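Local atomic coordinates of 303aa long hypothetical esterase (Sulfolobus tokodaii, PDB entry 3AIN), a protein that probably hydrolyses carboxylic ester bonds as a thermostable carboxylesterase of the hormone-sensitive lipase-like group. Residues S73-K78 with D128-P133. The protein carries 1 engineered substitution. Residues are numbered along the deposited sequence; the frame is centred on the assembly and turned at random.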
loop_
_atom_site.group_PDB
_atom_site.type_symbol
_atom_site.label_atom_id
_atom_site.label_comp_id
_atom_site.label_asym_id
_atom_site.label_seq_id
_atom_site.Cartn_x
_atom_site.Cartn_y
_atom_site.Cartn_z
ATOM N N SER A 73 27.732 -22.849 -2.470
ATOM C CA SER A 73 28.448 -23.618 -3.482
ATOM C C SER A 73 29.801 -23.015 -3.822
ATOM O O SER A 73 30.745 -23.732 -4.185
ATOM C CB SER A 73 27.577 -23.762 -4.731
ATOM O OG SER A 73 27.362 -22.495 -5.351
ATOM N N GLU A 74 29.932 -21.712 -3.644
ATOM C CA GLU A 74 31.165 -21.019 -3.994
ATOM C C GLU A 74 31.860 -20.303 -2.842
ATOM O O GLU A 74 32.985 -19.805 -2.984
ATOM C CB GLU A 74 30.917 -20.049 -5.156
ATOM C CG GLU A 74 30.480 -20.750 -6.434
ATOM C CD GLU A 74 30.219 -19.786 -7.580
ATOM O OE1 GLU A 74 30.378 -18.561 -7.398
ATOM O OE2 GLU A 74 29.985 -20.272 -8.702
ATOM N N THR A 75 31.148 -20.135 -1.737
ATOM C CA THR A 75 31.665 -19.351 -0.621
ATOM C C THR A 75 30.817 -19.639 0.614
ATOM O O THR A 75 29.755 -20.263 0.531
ATOM C CB THR A 75 31.626 -17.842 -0.932
ATOM O OG1 THR A 75 32.395 -17.128 0.034
ATOM C CG2 THR A 75 30.181 -17.339 -0.893
ATOM N N ASN A 76 31.340 -19.276 1.774
ATOM C CA ASN A 76 30.536 -19.325 2.980
ATOM C C ASN A 76 29.848 -17.966 3.117
ATOM O O ASN A 76 30.498 -16.930 3.064
ATOM C CB ASN A 76 31.433 -19.584 4.203
ATOM C CG ASN A 76 31.937 -21.016 4.260
ATOM O OD1 ASN A 76 31.219 -21.950 3.914
ATOM N ND2 ASN A 76 33.151 -21.197 4.765
ATOM N N ILE A 77 28.529 -17.990 3.230
ATOM C CA ILE A 77 27.718 -16.772 3.078
ATOM C C ILE A 77 27.252 -16.355 4.471
ATOM O O ILE A 77 26.485 -17.066 5.104
ATOM C CB ILE A 77 26.488 -17.085 2.221
ATOM C CG1 ILE A 77 26.941 -17.599 0.849
ATOM C CG2 ILE A 77 25.559 -15.855 2.091
ATOM C CD1 ILE A 77 25.868 -18.396 0.151
ATOM N N LYS A 78 27.692 -15.192 4.925
ATOM C CA LYS A 78 27.200 -14.667 6.212
ATOM C C LYS A 78 25.712 -14.318 6.087
ATOM O O LYS A 78 25.272 -13.785 5.067
ATOM C CB LYS A 78 27.991 -13.431 6.628
ATOM C CG LYS A 78 27.691 -12.986 8.065
ATOM C CD LYS A 78 28.626 -11.863 8.532
ATOM C CE LYS A 78 28.004 -11.127 9.715
ATOM N NZ LYS A 78 29.026 -10.574 10.636
ATOM N N ASP A 128 24.346 -11.739 3.160
ATOM C CA ASP A 128 25.522 -10.945 2.753
ATOM C C ASP A 128 26.127 -11.584 1.486
ATOM O O ASP A 128 27.117 -12.340 1.543
ATOM C CB ASP A 128 26.567 -10.895 3.887
ATOM C CG ASP A 128 27.026 -9.464 4.249
ATOM O OD1 ASP A 128 26.448 -8.461 3.776
ATOM O OD2 ASP A 128 27.896 -9.340 5.147
ATOM N N TYR A 129 25.404 -11.445 0.382
ATOM C CA TYR A 129 25.866 -12.010 -0.888
ATOM C C TYR A 129 27.151 -11.302 -1.352
ATOM O O TYR A 129 27.400 -10.139 -1.023
ATOM C CB TYR A 129 24.759 -11.929 -1.956
ATOM C CG TYR A 129 24.249 -10.512 -2.220
ATOM C CD1 TYR A 129 24.936 -9.647 -3.083
ATOM C CD2 TYR A 129 23.106 -10.019 -1.565
ATOM C CE1 TYR A 129 24.437 -8.354 -3.376
ATOM C CE2 TYR A 129 22.595 -8.720 -1.865
ATOM C CZ TYR A 129 23.324 -7.889 -2.716
ATOM O OH TYR A 129 22.851 -6.639 -3.030
ATOM N N ARG A 130 27.961 -11.982 -2.171
ATOM C CA ARG A 130 29.205 -11.351 -2.635
ATOM C C ARG A 130 28.954 -10.123 -3.511
ATOM O O ARG A 130 28.091 -10.149 -4.398
ATOM C CB ARG A 130 30.040 -12.370 -3.436
ATOM C CG ARG A 130 30.902 -13.294 -2.549
ATOM C CD ARG A 130 31.486 -14.481 -3.373
ATOM N NE ARG A 130 30.442 -15.338 -3.913
ATOM C CZ ARG A 130 30.590 -16.147 -4.958
ATOM N NH1 ARG A 130 31.789 -16.296 -5.518
ATOM N NH2 ARG A 130 29.567 -16.839 -5.408
ATOM N N LEU A 131 29.809 -9.111 -3.354
ATOM C CA LEU A 131 29.659 -7.847 -4.084
ATOM C C LEU A 131 30.634 -7.719 -5.262
ATOM O O LEU A 131 31.805 -8.125 -5.176
ATOM C CB LEU A 131 29.812 -6.651 -3.138
ATOM C CG LEU A 131 28.824 -6.655 -1.955
ATOM C CD1 LEU A 131 29.179 -5.612 -0.893
ATOM C CD2 LEU A 131 27.407 -6.443 -2.481
ATOM N N ALA A 132 30.196 -6.972 -6.274
ATOM C CA ALA A 132 31.073 -6.468 -7.328
ATOM C C ALA A 132 31.754 -5.178 -6.874
ATOM O O ALA A 132 31.244 -4.498 -5.984
ATOM C CB ALA A 132 30.221 -6.207 -8.608
ATOM N N PRO A 133 32.850 -4.768 -7.554
ATOM C CA PRO A 133 33.498 -5.439 -8.684
ATOM C C PRO A 133 34.403 -6.615 -8.286
ATOM O O PRO A 133 34.869 -7.364 -9.166
ATOM C CB PRO A 133 34.337 -4.317 -9.319
ATOM C CG PRO A 133 34.721 -3.454 -8.162
ATOM C CD PRO A 133 33.497 -3.476 -7.240
HETATM O O HOH W 1 29.292 -13.368 3.342
#
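Glu74 and Arg130 form a surface salt bridge between a β-hairpin and the loop that follows a neighbouring strand in the α/β-hydrolase fold of this esterase. The hairpin joins strands 64-71 and 76-83 at one edge of the central sheet, and 76-83 runs antiparallel to 123-127, whose chain continues into 128-133 on its way to helix 139-153. Where the loop leaves the sheet, strand-like pairing persists for one backbone bond, from Asp128 N to Lys78 O at 2.9 Å. Within the same Lys78-Asp128 pair the complementary bond is opened, and a water fills it, accepting from Lys78 N at 2.9 Å and donating to Asp128 O at 3.0 Å. Beyond this point the backbones diverge and side chains span the gap. Arg130 reaches back to the hairpin through a bend at chi3 (-63°), which swings its guanidinium beside the turn. Thr75 lies over one face of that group, its methyl CG2 3.6 Å from Arg130 NE, a van der Waals contact. Asp143 of helix 139-153 is a second carboxylate partner of Arg130 NH2, so the guanidinium ties hairpin, loop and helix together; the two acids would be expected to favour its positive charge. At the other end, Lys78 CB packs 4.0 Å from Asp128 CB, while Asp128 OD1 turns to the backbone N of Ile106. In the salt bridge itself the carboxylate and guanidinium planes stand 84° apart, which rules out a coplanar, two-oxygen pairing. Glu74 OE1 alone, in plane at the guanidinium edge, takes both terminal nitrogens: weakly from Arg130 NH1 at 3.3 Å, and on its anti side, though tilted out of the carboxylate plane, from Arg130 NH2 at 2.8 Å, with an N-H...O angle of 163°.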